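Local coordinates for protein phosphoribosylformylglycinamidine cyclo-ligase (Thermus thermophilus HB8, PDB 5AVM) that probably catalyses the ATP-dependent ring closure of formylglycinamidine ribonucleotide to 5-aminoimidazole ribonucleotide in purine biosynthesis, at residues Y190-I193 and R194-A198; V303-Q306 and E307-E310; D82-N85 and H86-D90; W270-P273 and P274-Y278. All coordinates share one frame; numbering follows the deposited sequence.

Interaction 1 (Y190-I193 and R194-A198); sequences YSLI and RKVVA. With SO4 (sulfate ion), chain L.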
ATOM      1  N   TYR B 190      -7.310   9.862 -15.840  1.00 26.43           N
ATOM      2  CA  TYR B 190      -6.213  10.521 -16.504  1.00 26.63           C
ATOM      3  C   TYR B 190      -5.623   9.734 -17.658  1.00 28.52           C
ATOM      4  O   TYR B 190      -4.700  10.204 -18.322  1.00 29.99           O
ATOM      5  CB  TYR B 190      -5.130  10.895 -15.501  1.00 26.03           C
ATOM      6  CG  TYR B 190      -5.465  12.159 -14.747  1.00 26.24           C
ATOM      7  CD1 TYR B 190      -6.430  12.160 -13.734  1.00 26.18           C
ATOM      8  CD2 TYR B 190      -4.841  13.365 -15.067  1.00 26.10           C
ATOM      9  CE1 TYR B 190      -6.763  13.331 -13.061  1.00 25.68           C
ATOM     10  CE2 TYR B 190      -5.167  14.540 -14.400  1.00 27.56           C
ATOM     11  CZ  TYR B 190      -6.128  14.512 -13.398  1.00 26.66           C
ATOM     12  OH  TYR B 190      -6.428  15.670 -12.724  1.00 29.22           O
ATOM     13  N   SER B 191      -6.143   8.537 -17.903  1.00 29.29           N
ATOM     14  CA  SER B 191      -5.657   7.742 -19.023  1.00 30.43           C
ATOM     15  C   SER B 191      -6.392   8.262 -20.260  1.00 31.25           C
ATOM     16  O   SER B 191      -5.814   8.398 -21.347  1.00 31.99           O
ATOM     17  CB  SER B 191      -5.973   6.265 -18.818  1.00 30.25           C
ATOM     18  OG  SER B 191      -5.561   5.528 -19.955  1.00 35.35           O
ATOM     19  N   LEU B 192      -7.679   8.546 -20.078  1.00 30.32           N
ATOM     20  CA  LEU B 192      -8.502   9.081 -21.150  1.00 29.21           C
ATOM     21  C   LEU B 192      -7.931  10.460 -21.444  1.00 29.42           C
ATOM     22  O   LEU B 192      -7.710  10.816 -22.602  1.00 30.64           O
ATOM     23  CB  LEU B 192      -9.969   9.175 -20.697  1.00 27.93           C
ATOM     24  CG  LEU B 192     -11.034   9.673 -21.685  1.00 27.74           C
ATOM     25  CD1 LEU B 192     -10.741   9.167 -23.093  1.00 28.06           C
ATOM     26  CD2 LEU B 192     -12.404   9.202 -21.233  1.00 24.95           C
ATOM     27  N   ILE B 193      -7.665  11.212 -20.378  1.00 28.34           N
ATOM     28  CA  ILE B 193      -7.106  12.561 -20.471  1.00 28.20           C
ATOM     29  C   ILE B 193      -5.789  12.632 -21.248  1.00 29.23           C
ATOM     30  O   ILE B 193      -5.651  13.446 -22.158  1.00 30.10           O
ATOM     31  CB  ILE B 193      -6.883  13.164 -19.059  1.00 25.43           C
ATOM     32  CG1 ILE B 193      -8.227  13.543 -18.438  1.00 24.24           C
ATOM     33  CG2 ILE B 193      -5.967  14.363 -19.131  1.00 25.32           C
ATOM     34  CD1 ILE B 193      -8.149  13.886 -16.965  1.00 24.76           C
ATOM     35  N   ARG B 194      -4.821  11.794 -20.892  1.00 30.80           N
ATOM     36  CA  ARG B 194      -3.529  11.816 -21.572  1.00 31.65           C
ATOM     37  C   ARG B 194      -3.661  11.526 -23.061  1.00 32.76           C
ATOM     38  O   ARG B 194      -2.855  12.000 -23.866  1.00 32.70           O
ATOM     39  CB  ARG B 194      -2.556  10.832 -20.913  1.00 32.73           C
ATOM     40  CG  ARG B 194      -2.089  11.259 -19.515  1.00 32.04           C
ATOM     41  CD  ARG B 194      -0.980  10.355 -18.988  1.00 34.27           C
ATOM     42  NE  ARG B 194       0.255  10.474 -19.766  1.00 36.08           N
ATOM     43  CZ  ARG B 194       0.910   9.443 -20.295  1.00 37.08           C
ATOM     44  NH1 ARG B 194       0.449   8.207 -20.135  1.00 38.01           N
ATOM     45  NH2 ARG B 194       2.026   9.644 -20.983  1.00 36.37           N
ATOM     46  N   LYS B 195      -4.681  10.756 -23.424  1.00 34.01           N
ATOM     47  CA  LYS B 195      -4.934  10.439 -24.824  1.00 35.14           C
ATOM     48  C   LYS B 195      -5.555  11.645 -25.521  1.00 36.18           C
ATOM     49  O   LYS B 195      -5.142  12.026 -26.617  1.00 36.37           O
ATOM     50  CB  LYS B 195      -5.893   9.257 -24.950  1.00 36.08           C
ATOM     51  CG  LYS B 195      -6.602   9.196 -26.304  1.00 39.82           C
ATOM     52  CD  LYS B 195      -7.597   8.047 -26.386  1.00 41.77           C
ATOM     53  CE  LYS B 195      -8.493   8.176 -27.614  1.00 42.91           C
ATOM     54  NZ  LYS B 195      -9.393   9.370 -27.539  1.00 42.33           N
ATOM     55  N   VAL B 196      -6.560  12.235 -24.879  1.00 36.13           N
ATOM     56  CA  VAL B 196      -7.252  13.393 -25.431  1.00 36.22           C
ATOM     57  C   VAL B 196      -6.345  14.619 -25.617  1.00 36.46           C
ATOM     58  O   VAL B 196      -6.425  15.300 -26.641  1.00 36.23           O
ATOM     59  CB  VAL B 196      -8.472  13.768 -24.548  1.00 35.14           C
ATOM     60  CG1 VAL B 196      -9.003  15.133 -24.928  1.00 35.32           C
ATOM     61  CG2 VAL B 196      -9.565  12.734 -24.719  1.00 32.66           C
ATOM     62  N   VAL B 197      -5.485  14.896 -24.638  1.00 36.65           N
ATOM     63  CA  VAL B 197      -4.584  16.044 -24.728  1.00 36.55           C
ATOM     64  C   VAL B 197      -3.239  15.706 -25.376  1.00 37.80           C
ATOM     65  O   VAL B 197      -2.380  16.575 -25.523  1.00 37.01           O
ATOM     66  CB  VAL B 197      -4.305  16.662 -23.332  1.00 35.19           C
ATOM     67  CG1 VAL B 197      -5.610  17.073 -22.682  1.00 34.56           C
ATOM     68  CG2 VAL B 197      -3.549  15.679 -22.459  1.00 32.81           C
ATOM     69  N   ALA B 198      -3.063  14.446 -25.763  1.00 39.41           N
ATOM     70  CA  ALA B 198      -1.821  13.993 -26.384  1.00 40.94           C
ATOM     71  C   ALA B 198      -1.431  14.845 -27.585  1.00 42.87           C
ATOM     72  O   ALA B 198      -2.032  14.731 -28.659  1.00 43.05           O
ATOM     73  CB  ALA B 198      -1.959  12.544 -26.809  1.00 40.26           C
TER
HETATM   74  S   SO4 L 401      -6.460   6.543 -14.039  1.00 33.96           S
HETATM   75  O1  SO4 L 401      -5.816   6.387 -15.351  1.00 35.16           O
HETATM   76  O2  SO4 L 401      -5.792   5.668 -13.045  1.00 36.27           O
HETATM   77  O3  SO4 L 401      -6.358   7.947 -13.602  1.00 33.39           O
HETATM   78  O4  SO4 L 401      -7.885   6.175 -14.151  1.00 37.10           O
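Tyr190 opens the short helix 190-196 and meets Arg194 one turn on. Its O takes the N-H of Arg194 at 3.0 Å. CG of Arg194 also lies 3.1 Å from Tyr190 O, because chi1 of -70° sets it beside its own backbone N. Beyond that the arginine leaves the turn, and its NE forms a salt bridge with Glu72. At the N-terminal end of the helix the N-H groups of Gly189 and Tyr190 hold a sulfate ion, with Tyr190 N 3.1 Å from sulfate O3. A helix start commonly binds an anion in this way; this one probably came from the crystallisation liquor. The Tyr190 hydroxyl bonds to Leu217 O and Lys66 NZ. Ser191 O receives a weak bond from Lys195 N. Leu192 gives a regular helical turn: Val196 N reaches its O at 2.9 Å. On the side-chain level Leu192 CD1 meets Val196 CG2. Ile193 is buried, and Leu217 and Leu279 of neighbouring helices touch it. Its O accepts Val197 N at 2.9 Å, and its CG2 lies 4.3 Å from Val197 CG2. Its CD1 sits over the centre of the Tyr190 ring, 3.7 Å above the plane.

Interaction 2 (V303-Q306 and E307-E310); sequences VLPQ and EAAE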
ATOM      1  N   VAL B 303     -25.456  11.734   1.425  1.00 28.54           N
ATOM      2  CA  VAL B 303     -26.829  11.268   1.527  1.00 28.20           C
ATOM      3  C   VAL B 303     -27.244  11.538   2.968  1.00 29.70           C
ATOM      4  O   VAL B 303     -26.670  10.986   3.905  1.00 29.91           O
ATOM      5  CB  VAL B 303     -26.928   9.765   1.226  1.00 27.63           C
ATOM      6  CG1 VAL B 303     -28.381   9.358   1.096  1.00 27.27           C
ATOM      7  CG2 VAL B 303     -26.157   9.438  -0.043  1.00 25.37           C
ATOM      8  N   LEU B 304     -28.236  12.400   3.143  1.00 31.20           N
ATOM      9  CA  LEU B 304     -28.698  12.770   4.471  1.00 33.44           C
ATOM     10  C   LEU B 304     -30.126  13.323   4.427  1.00 35.77           C
ATOM     11  O   LEU B 304     -30.627  13.671   3.353  1.00 36.48           O
ATOM     12  CB  LEU B 304     -27.751  13.831   5.054  1.00 32.82           C
ATOM     13  CG  LEU B 304     -27.349  15.032   4.170  1.00 32.76           C
ATOM     14  CD1 LEU B 304     -28.560  15.731   3.591  1.00 33.12           C
ATOM     15  CD2 LEU B 304     -26.552  16.014   4.994  1.00 31.53           C
ATOM     16  N   PRO B 305     -30.803  13.404   5.594  1.00 36.06           N
ATOM     17  CA  PRO B 305     -32.172  13.931   5.652  1.00 36.29           C
ATOM     18  C   PRO B 305     -32.246  15.299   4.966  1.00 36.32           C
ATOM     19  O   PRO B 305     -31.252  16.022   4.918  1.00 35.86           O
ATOM     20  CB  PRO B 305     -32.436  14.013   7.151  1.00 35.57           C
ATOM     21  CG  PRO B 305     -31.702  12.824   7.664  1.00 34.54           C
ATOM     22  CD  PRO B 305     -30.383  12.906   6.918  1.00 34.64           C
ATOM     23  N   GLN B 306     -33.413  15.657   4.442  1.00 37.93           N
ATOM     24  CA  GLN B 306     -33.554  16.938   3.754  1.00 39.15           C
ATOM     25  C   GLN B 306     -33.165  18.152   4.603  1.00 39.77           C
ATOM     26  O   GLN B 306     -32.494  19.060   4.113  1.00 39.52           O
ATOM     27  CB  GLN B 306     -34.984  17.112   3.239  1.00 39.91           C
ATOM     28  CG  GLN B 306     -35.176  18.372   2.403  1.00 41.77           C
ATOM     29  CD  GLN B 306     -34.475  18.304   1.050  1.00 43.50           C
ATOM     30  OE1 GLN B 306     -33.954  19.308   0.557  1.00 43.43           O
ATOM     31  NE2 GLN B 306     -34.473  17.122   0.436  1.00 43.69           N
ATOM     32  N   GLU B 307     -33.571  18.170   5.869  1.00 40.55           N
ATOM     33  CA  GLU B 307     -33.255  19.295   6.749  1.00 41.51           C
ATOM     34  C   GLU B 307     -31.768  19.454   7.009  1.00 40.57           C
ATOM     35  O   GLU B 307     -31.283  20.573   7.188  1.00 39.38           O
ATOM     36  CB  GLU B 307     -33.982  19.149   8.091  1.00 44.55           C
ATOM     37  CG  GLU B 307     -33.742  20.299   9.093  1.00 48.45           C
ATOM     38  CD  GLU B 307     -32.590  20.039  10.067  1.00 50.43           C
ATOM     39  OE1 GLU B 307     -31.427  19.944   9.623  1.00 53.13           O
ATOM     40  OE2 GLU B 307     -32.852  19.932  11.284  1.00 51.08           O
ATOM     41  N   ALA B 308     -31.052  18.333   7.040  1.00 41.36           N
ATOM     42  CA  ALA B 308     -29.613  18.339   7.302  1.00 40.67           C
ATOM     43  C   ALA B 308     -28.841  19.052   6.203  1.00 39.80           C
ATOM     44  O   ALA B 308     -27.914  19.812   6.482  1.00 40.09           O
ATOM     45  CB  ALA B 308     -29.103  16.910   7.471  1.00 40.09           C
ATOM     46  N   ALA B 309     -29.222  18.802   4.954  1.00 39.61           N
ATOM     47  CA  ALA B 309     -28.576  19.445   3.819  1.00 40.03           C
ATOM     48  C   ALA B 309     -28.647  20.960   4.019  1.00 41.87           C
ATOM     49  O   ALA B 309     -27.644  21.665   3.886  1.00 41.89           O
ATOM     50  CB  ALA B 309     -29.282  19.053   2.532  1.00 38.85           C
ATOM     51  N   GLU B 310     -29.842  21.446   4.353  1.00 43.42           N
ATOM     52  CA  GLU B 310     -30.073  22.870   4.590  1.00 43.77           C
ATOM     53  C   GLU B 310     -29.090  23.441   5.603  1.00 42.70           C
ATOM     54  O   GLU B 310     -28.402  24.420   5.323  1.00 42.48           O
ATOM     55  CB  GLU B 310     -31.508  23.100   5.093  1.00 46.42           C
ATOM     56  CG  GLU B 310     -32.513  23.530   4.028  1.00 48.32           C
ATOM     57  CD  GLU B 310     -32.705  22.493   2.939  1.00 50.53           C
ATOM     58  OE1 GLU B 310     -33.053  21.341   3.271  1.00 52.48           O
ATOM     59  OE2 GLU B 310     -32.512  22.832   1.751  1.00 50.48           O
TER
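Leu304 reaches from the end of strand 298-304 under the first turn of helix 306-313 and spreads its two methyls over two alanines. CD2 lies 3.7 Å from Ala308 CB, and CD1 lies 3.6 Å from Ala309 CB. The branch is set by chi1 of 47°, which puts CG between the backbone N and the carbonyl carbon. This is a strand-to-helix turn with Pro305 at the N-cap. The proline ring lies alongside the alanine turn, with CD 4.2 Å from Ala308 CB. Pro305 O, at the N-cap, takes two weak bonds from the first turn, from Ala308 N at 3.1 Å and from Ala309 N at 3.4 Å.

Gln306 and Glu310 meet one turn apart. Their chains cross at a slant, and the amide and carboxylate planes are 22° apart. Both chains bend at chi2, and the two OE1 atoms come within 3.5 Å of each other. Outside the turn, Ala176 touches Leu304, Gln306 and Ala309, so strand 176-181 backs the same junction.

The contact is therefore of two kinds. Methyl packing against the alanines joins the strand end to the first turn of the helix. The polar part is soft: the N-cap carbonyl is shared by two weak donors, and the amide and carboxylate oxygens approach each other, which probably adds little attraction.

Interaction 3 (D82-N85 and H86-D90); sequences DLVN and HSVND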
ATOM      1  N   ASP B  82      -2.505  14.933  -4.201  1.00 24.24           N
ATOM      2  CA  ASP B  82      -3.429  14.071  -4.922  1.00 25.09           C
ATOM      3  C   ASP B  82      -3.643  12.770  -4.168  1.00 24.79           C
ATOM      4  O   ASP B  82      -4.773  12.319  -4.015  1.00 24.76           O
ATOM      5  CB  ASP B  82      -2.911  13.768  -6.333  1.00 26.87           C
ATOM      6  CG  ASP B  82      -3.135  14.929  -7.306  1.00 29.91           C
ATOM      7  OD1 ASP B  82      -4.295  15.387  -7.444  1.00 29.48           O
ATOM      8  OD2 ASP B  82      -2.153  15.382  -7.940  1.00 29.81           O
ATOM      9  N   LEU B  83      -2.558  12.170  -3.687  1.00 24.45           N
ATOM     10  CA  LEU B  83      -2.645  10.909  -2.949  1.00 24.02           C
ATOM     11  C   LEU B  83      -3.253  11.055  -1.552  1.00 23.14           C
ATOM     12  O   LEU B  83      -4.200  10.354  -1.192  1.00 22.20           O
ATOM     13  CB  LEU B  83      -1.255  10.278  -2.829  1.00 22.22           C
ATOM     14  CG  LEU B  83      -1.197   8.960  -2.061  1.00 21.16           C
ATOM     15  CD1 LEU B  83      -2.222   7.981  -2.620  1.00 18.83           C
ATOM     16  CD2 LEU B  83       0.205   8.399  -2.157  1.00 20.70           C
ATOM     17  N   VAL B  84      -2.690  11.965  -0.768  1.00 23.22           N
ATOM     18  CA  VAL B  84      -3.152  12.206   0.592  1.00 23.20           C
ATOM     19  C   VAL B  84      -4.615  12.637   0.627  1.00 24.25           C
ATOM     20  O   VAL B  84      -5.411  12.087   1.397  1.00 25.01           O
ATOM     21  CB  VAL B  84      -2.259  13.266   1.277  1.00 21.72           C
ATOM     22  CG1 VAL B  84      -2.857  13.701   2.602  1.00 20.54           C
ATOM     23  CG2 VAL B  84      -0.872  12.683   1.495  1.00 19.38           C
ATOM     24  N   ASN B  85      -4.972  13.611  -0.208  1.00 23.73           N
ATOM     25  CA  ASN B  85      -6.349  14.096  -0.259  1.00 22.94           C
ATOM     26  C   ASN B  85      -7.333  13.037  -0.732  1.00 22.27           C
ATOM     27  O   ASN B  85      -8.472  13.007  -0.277  1.00 24.52           O
ATOM     28  CB  ASN B  85      -6.442  15.323  -1.157  1.00 23.87           C
ATOM     29  CG  ASN B  85      -5.808  16.533  -0.526  1.00 24.49           C
ATOM     30  OD1 ASN B  85      -5.237  16.437   0.562  1.00 24.21           O
ATOM     31  ND2 ASN B  85      -5.896  17.679  -1.196  1.00 23.15           N
ATOM     32  N   HIS B  86      -6.902  12.176  -1.648  1.00 20.01           N
ATOM     33  CA  HIS B  86      -7.752  11.106  -2.148  1.00 19.62           C
ATOM     34  C   HIS B  86      -7.922  10.100  -1.014  1.00 21.43           C
ATOM     35  O   HIS B  86      -8.991   9.522  -0.830  1.00 20.88           O
ATOM     36  CB  HIS B  86      -7.088  10.457  -3.366  1.00 19.88           C
ATOM     37  CG  HIS B  86      -7.883   9.350  -3.991  1.00 20.33           C
ATOM     38  ND1 HIS B  86      -7.836   9.081  -5.342  1.00 21.22           N
ATOM     39  CD2 HIS B  86      -8.682   8.402  -3.450  1.00 20.69           C
ATOM     40  CE1 HIS B  86      -8.567   8.013  -5.606  1.00 19.48           C
ATOM     41  NE2 HIS B  86      -9.090   7.581  -4.474  1.00 20.51           N
ATOM     42  N   SER B  87      -6.853   9.908  -0.244  1.00 22.69           N
ATOM     43  CA  SER B  87      -6.862   8.983   0.888  1.00 23.72           C
ATOM     44  C   SER B  87      -7.761   9.519   2.004  1.00 23.32           C
ATOM     45  O   SER B  87      -8.506   8.765   2.633  1.00 23.83           O
ATOM     46  CB  SER B  87      -5.433   8.780   1.429  1.00 25.53           C
ATOM     47  OG  SER B  87      -4.566   8.215   0.448  1.00 28.38           O
ATOM     48  N   VAL B  88      -7.680  10.821   2.251  1.00 21.98           N
ATOM     49  CA  VAL B  88      -8.491  11.448   3.278  1.00 20.99           C
ATOM     50  C   VAL B  88      -9.981  11.304   2.963  1.00 21.66           C
ATOM     51  O   VAL B  88     -10.778  11.005   3.850  1.00 23.40           O
ATOM     52  CB  VAL B  88      -8.129  12.953   3.429  1.00 21.22           C
ATOM     53  CG1 VAL B  88      -9.144  13.661   4.314  1.00 20.81           C
ATOM     54  CG2 VAL B  88      -6.736  13.093   4.028  1.00 20.02           C
ATOM     55  N   ASN B  89     -10.353  11.495   1.700  1.00 21.70           N
ATOM     56  CA  ASN B  89     -11.752  11.408   1.296  1.00 20.66           C
ATOM     57  C   ASN B  89     -12.343  10.014   1.369  1.00 20.07           C
ATOM     58  O   ASN B  89     -13.496   9.859   1.748  1.00 21.02           O
ATOM     59  CB  ASN B  89     -11.950  11.965  -0.118  1.00 22.28           C
ATOM     60  CG  ASN B  89     -11.799  13.481  -0.187  1.00 25.03           C
ATOM     61  OD1 ASN B  89     -11.593  14.151   0.836  1.00 26.03           O
ATOM     62  ND2 ASN B  89     -11.902  14.031  -1.399  1.00 23.81           N
ATOM     63  N   ASP B  90     -11.575   8.999   0.991  1.00 21.80           N
ATOM     64  CA  ASP B  90     -12.078   7.625   1.052  1.00 22.30           C
ATOM     65  C   ASP B  90     -12.415   7.247   2.491  1.00 22.52           C
ATOM     66  O   ASP B  90     -13.258   6.378   2.741  1.00 23.48           O
ATOM     67  CB  ASP B  90     -11.045   6.649   0.479  1.00 22.58           C
ATOM     68  CG  ASP B  90     -11.267   6.366  -0.998  1.00 24.36           C
ATOM     69  OD1 ASP B  90     -12.062   7.092  -1.636  1.00 24.07           O
ATOM     70  OD2 ASP B  90     -10.648   5.414  -1.524  1.00 27.57           O
TER
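Asp82 to His86, Leu83 to Ser87, Val84 to Val88 and Asn85 to Asn89 are each joined by an i to i+4 backbone bond, so the run is regular alpha-helix. It belongs to helix 79-92, in the N-terminal family region of the AIR synthase fold. The shortest of the four bonds runs from Val88 N to Val84 O, at 2.7 Å. Ser87 adds a side-chain bond to its turn. Its OG gives a hydrogen bond to Leu83 O at 2.7 Å, while Ser87 N reaches the same oxygen at 2.9 Å. The two donors come from opposite faces of the carbonyl plane. The torsion that allows this is chi1 of -61°, which lays OG beside its own backbone N and back toward the preceding turn. Leu83 CD1 lies 3.9 Å from Ser87 OG. With an alanine here Leu83 O would probably keep the backbone bond but lose its second donor, and Leu83 CD1 would lose its contact with the hydroxyl.

Val84 and Val88 meet on another side, CG1 to CG2 at 4.2 Å; Val84 also packs on Leu122 and Ala125 of helix 112-129. The polar ends turn to other parts of the chain: Asp82 OD1 forms a salt bridge with Lys66 and takes the N-H of His221, Asn85 ND2 bonds to His221 O, and Asn89 ND2 to Arg222 O. His86 ND1 bonds to Thr187 OG1, its imidazole meets the rings of His221 and His243, and Asp90 OD1 bonds to His243 ND1. At the edge of the His86 imidazole, in its plane, stands Asp90 OD2, 4.0 Å from His86 NE2.

Interaction 4 (W270-P273 and P274-Y278); sequences WPIP and PVFPY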
ATOM      1  N   TRP B 270     -25.356  21.598 -10.147  1.00 29.62           N
ATOM      2  CA  TRP B 270     -24.031  21.829  -9.587  1.00 27.26           C
ATOM      3  C   TRP B 270     -23.068  22.308 -10.671  1.00 27.69           C
ATOM      4  O   TRP B 270     -23.245  22.005 -11.856  1.00 26.93           O
ATOM      5  CB  TRP B 270     -23.500  20.536  -8.948  1.00 25.37           C
ATOM      6  CG  TRP B 270     -22.918  19.560  -9.930  1.00 22.61           C
ATOM      7  CD1 TRP B 270     -21.619  19.493 -10.343  1.00 21.46           C
ATOM      8  CD2 TRP B 270     -23.622  18.549 -10.661  1.00 21.55           C
ATOM      9  NE1 TRP B 270     -21.470  18.509 -11.285  1.00 19.58           N
ATOM     10  CE2 TRP B 270     -22.684  17.912 -11.502  1.00 19.23           C
ATOM     11  CE3 TRP B 270     -24.957  18.123 -10.692  1.00 20.88           C
ATOM     12  CZ2 TRP B 270     -23.033  16.871 -12.365  1.00 17.83           C
ATOM     13  CZ3 TRP B 270     -25.305  17.085 -11.553  1.00 20.45           C
ATOM     14  CH2 TRP B 270     -24.343  16.472 -12.377  1.00 19.12           C
ATOM     15  N   PRO B 271     -22.037  23.074 -10.276  1.00 28.66           N
ATOM     16  CA  PRO B 271     -21.012  23.624 -11.168  1.00 29.63           C
ATOM     17  C   PRO B 271     -20.062  22.547 -11.700  1.00 30.80           C
ATOM     18  O   PRO B 271     -19.471  21.794 -10.927  1.00 31.71           O
ATOM     19  CB  PRO B 271     -20.273  24.623 -10.279  1.00 28.62           C
ATOM     20  CG  PRO B 271     -21.269  24.972  -9.231  1.00 29.38           C
ATOM     21  CD  PRO B 271     -21.895  23.649  -8.931  1.00 29.24           C
ATOM     22  N   ILE B 272     -19.916  22.482 -13.020  1.00 30.74           N
ATOM     23  CA  ILE B 272     -19.029  21.508 -13.639  1.00 29.89           C
ATOM     24  C   ILE B 272     -17.735  22.195 -14.059  1.00 30.82           C
ATOM     25  O   ILE B 272     -17.766  23.155 -14.824  1.00 32.99           O
ATOM     26  CB  ILE B 272     -19.690  20.875 -14.885  1.00 28.99           C
ATOM     27  CG1 ILE B 272     -20.992  20.181 -14.482  1.00 26.86           C
ATOM     28  CG2 ILE B 272     -18.735  19.886 -15.543  1.00 29.48           C
ATOM     29  CD1 ILE B 272     -21.717  19.502 -15.628  1.00 25.56           C
ATOM     30  N   PRO B 273     -16.579  21.738 -13.538  1.00 31.08           N
ATOM     31  CA  PRO B 273     -15.323  22.380 -13.935  1.00 30.77           C
ATOM     32  C   PRO B 273     -15.323  22.521 -15.457  1.00 30.56           C
ATOM     33  O   PRO B 273     -15.818  21.641 -16.155  1.00 31.22           O
ATOM     34  CB  PRO B 273     -14.267  21.395 -13.437  1.00 28.92           C
ATOM     35  CG  PRO B 273     -14.874  20.903 -12.175  1.00 28.21           C
ATOM     36  CD  PRO B 273     -16.321  20.656 -12.571  1.00 30.01           C
ATOM     37  N   PRO B 274     -14.776  23.627 -15.986  1.00 30.68           N
ATOM     38  CA  PRO B 274     -14.729  23.866 -17.434  1.00 30.60           C
ATOM     39  C   PRO B 274     -13.820  22.921 -18.214  1.00 31.30           C
ATOM     40  O   PRO B 274     -14.001  22.728 -19.424  1.00 31.21           O
ATOM     41  CB  PRO B 274     -14.259  25.311 -17.520  1.00 30.45           C
ATOM     42  CG  PRO B 274     -13.315  25.402 -16.358  1.00 32.02           C
ATOM     43  CD  PRO B 274     -14.089  24.709 -15.257  1.00 30.96           C
ATOM     44  N   VAL B 275     -12.844  22.338 -17.519  1.00 30.85           N
ATOM     45  CA  VAL B 275     -11.896  21.421 -18.144  1.00 28.16           C
ATOM     46  C   VAL B 275     -12.559  20.155 -18.665  1.00 27.93           C
ATOM     47  O   VAL B 275     -12.041  19.535 -19.587  1.00 28.42           O
ATOM     48  CB  VAL B 275     -10.779  21.010 -17.167  1.00 27.70           C
ATOM     49  CG1 VAL B 275     -11.328  20.057 -16.116  1.00 25.87           C
ATOM     50  CG2 VAL B 275      -9.638  20.382 -17.932  1.00 26.15           C
ATOM     51  N   PHE B 276     -13.701  19.774 -18.087  1.00 27.33           N
ATOM     52  CA  PHE B 276     -14.403  18.566 -18.520  1.00 27.25           C
ATOM     53  C   PHE B 276     -15.023  18.642 -19.917  1.00 28.32           C
ATOM     54  O   PHE B 276     -14.635  17.886 -20.811  1.00 28.30           O
ATOM     55  CB  PHE B 276     -15.477  18.175 -17.502  1.00 26.47           C
ATOM     56  CG  PHE B 276     -14.921  17.651 -16.211  1.00 29.07           C
ATOM     57  CD1 PHE B 276     -14.055  16.561 -16.204  1.00 29.11           C
ATOM     58  CD2 PHE B 276     -15.250  18.252 -14.999  1.00 28.73           C
ATOM     59  CE1 PHE B 276     -13.522  16.081 -15.006  1.00 29.63           C
ATOM     60  CE2 PHE B 276     -14.724  17.779 -13.797  1.00 28.12           C
ATOM     61  CZ  PHE B 276     -13.860  16.695 -13.801  1.00 27.95           C
ATOM     62  N   PRO B 277     -15.999  19.547 -20.129  1.00 29.17           N
ATOM     63  CA  PRO B 277     -16.604  19.632 -21.461  1.00 29.54           C
ATOM     64  C   PRO B 277     -15.569  19.951 -22.532  1.00 30.36           C
ATOM     65  O   PRO B 277     -15.763  19.646 -23.707  1.00 29.86           O
ATOM     66  CB  PRO B 277     -17.648  20.730 -21.293  1.00 29.90           C
ATOM     67  CG  PRO B 277     -17.057  21.604 -20.225  1.00 29.69           C
ATOM     68  CD  PRO B 277     -16.535  20.599 -19.244  1.00 29.23           C
ATOM     69  N   TYR B 278     -14.467  20.563 -22.107  1.00 31.04           N
ATOM     70  CA  TYR B 278     -13.376  20.907 -23.007  1.00 31.49           C
ATOM     71  C   TYR B 278     -12.722  19.610 -23.474  1.00 31.33           C
ATOM     72  O   TYR B 278     -12.550  19.380 -24.669  1.00 31.91           O
ATOM     73  CB  TYR B 278     -12.346  21.773 -22.285  1.00 32.97           C
ATOM     74  CG  TYR B 278     -11.169  22.117 -23.156  1.00 36.18           C
ATOM     75  CD1 TYR B 278     -11.332  22.894 -24.301  1.00 37.10           C
ATOM     76  CD2 TYR B 278      -9.900  21.614 -22.873  1.00 37.23           C
ATOM     77  CE1 TYR B 278     -10.262  23.156 -25.148  1.00 38.98           C
ATOM     78  CE2 TYR B 278      -8.823  21.869 -23.714  1.00 37.29           C
ATOM     79  CZ  TYR B 278      -9.012  22.636 -24.849  1.00 38.72           C
ATOM     80  OH  TYR B 278      -7.959  22.867 -25.698  1.00 40.92           O
TER
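Phe276 turns back along the proline-rich turn that leads into helix 275-283, and Pro273 lies beside it. Phe276 CB is 3.7 Å from Pro273 O and 4.2 Å from Ile272 CG2. Chi1 of -71° sets CG beside the backbone N and so carries the ring back toward the proline. CG lies 4.1 Å from Pro273 O. CD2 meets Pro273 CD at 3.6 Å and Ile272 CG2 at 3.9 Å. CE2 lies 3.5 Å from both Pro273 CD and Pro273 CG. Pro273 CD is thus at the ring edge, in the ring plane. Val275 CG1 takes one face, 4.3 Å above the centre. Ile272 comes in at about a right angle. The backbone adds one weak bond, from Phe276 N to Pro273 O.

Replacing the ring with an alanine would probably open a gap beside Pro273 and leave Ile272 CG2 without its contact with the Phe276 ring.

Further out, Phe276 touches Asn295 and Met296 in a loop, and Val275 packs on Leu217 of helix 213-218. Ile272 touches Tyr291 of helix 287-293. The turn therefore joins the start of helix 275-283 to two other helices.

In the fold
Along the chain the order is interaction 3, interaction 1, interaction 4, interaction 2. Interaction 3 lies in the N-terminal family region, its centre about 7 Å from the chain centre; the other three lie in the C-terminal one. Interactions 1 and 4 are neighbours, with centres about 16 Å apart and nearest atoms about 6 Å apart. Helix 190-196 and helix 275-283 pack on each other and both pack against helix 213-218. Interaction 2 is remote, about 37 Å from interaction 1 between centres, on the far side of the chain's centre. It lies at the end of strand 298-304, next to the edge strand 240-243 of the six-stranded sheet. Lys66 is a partner of both Tyr190 and Asp82, so it links the two family regions.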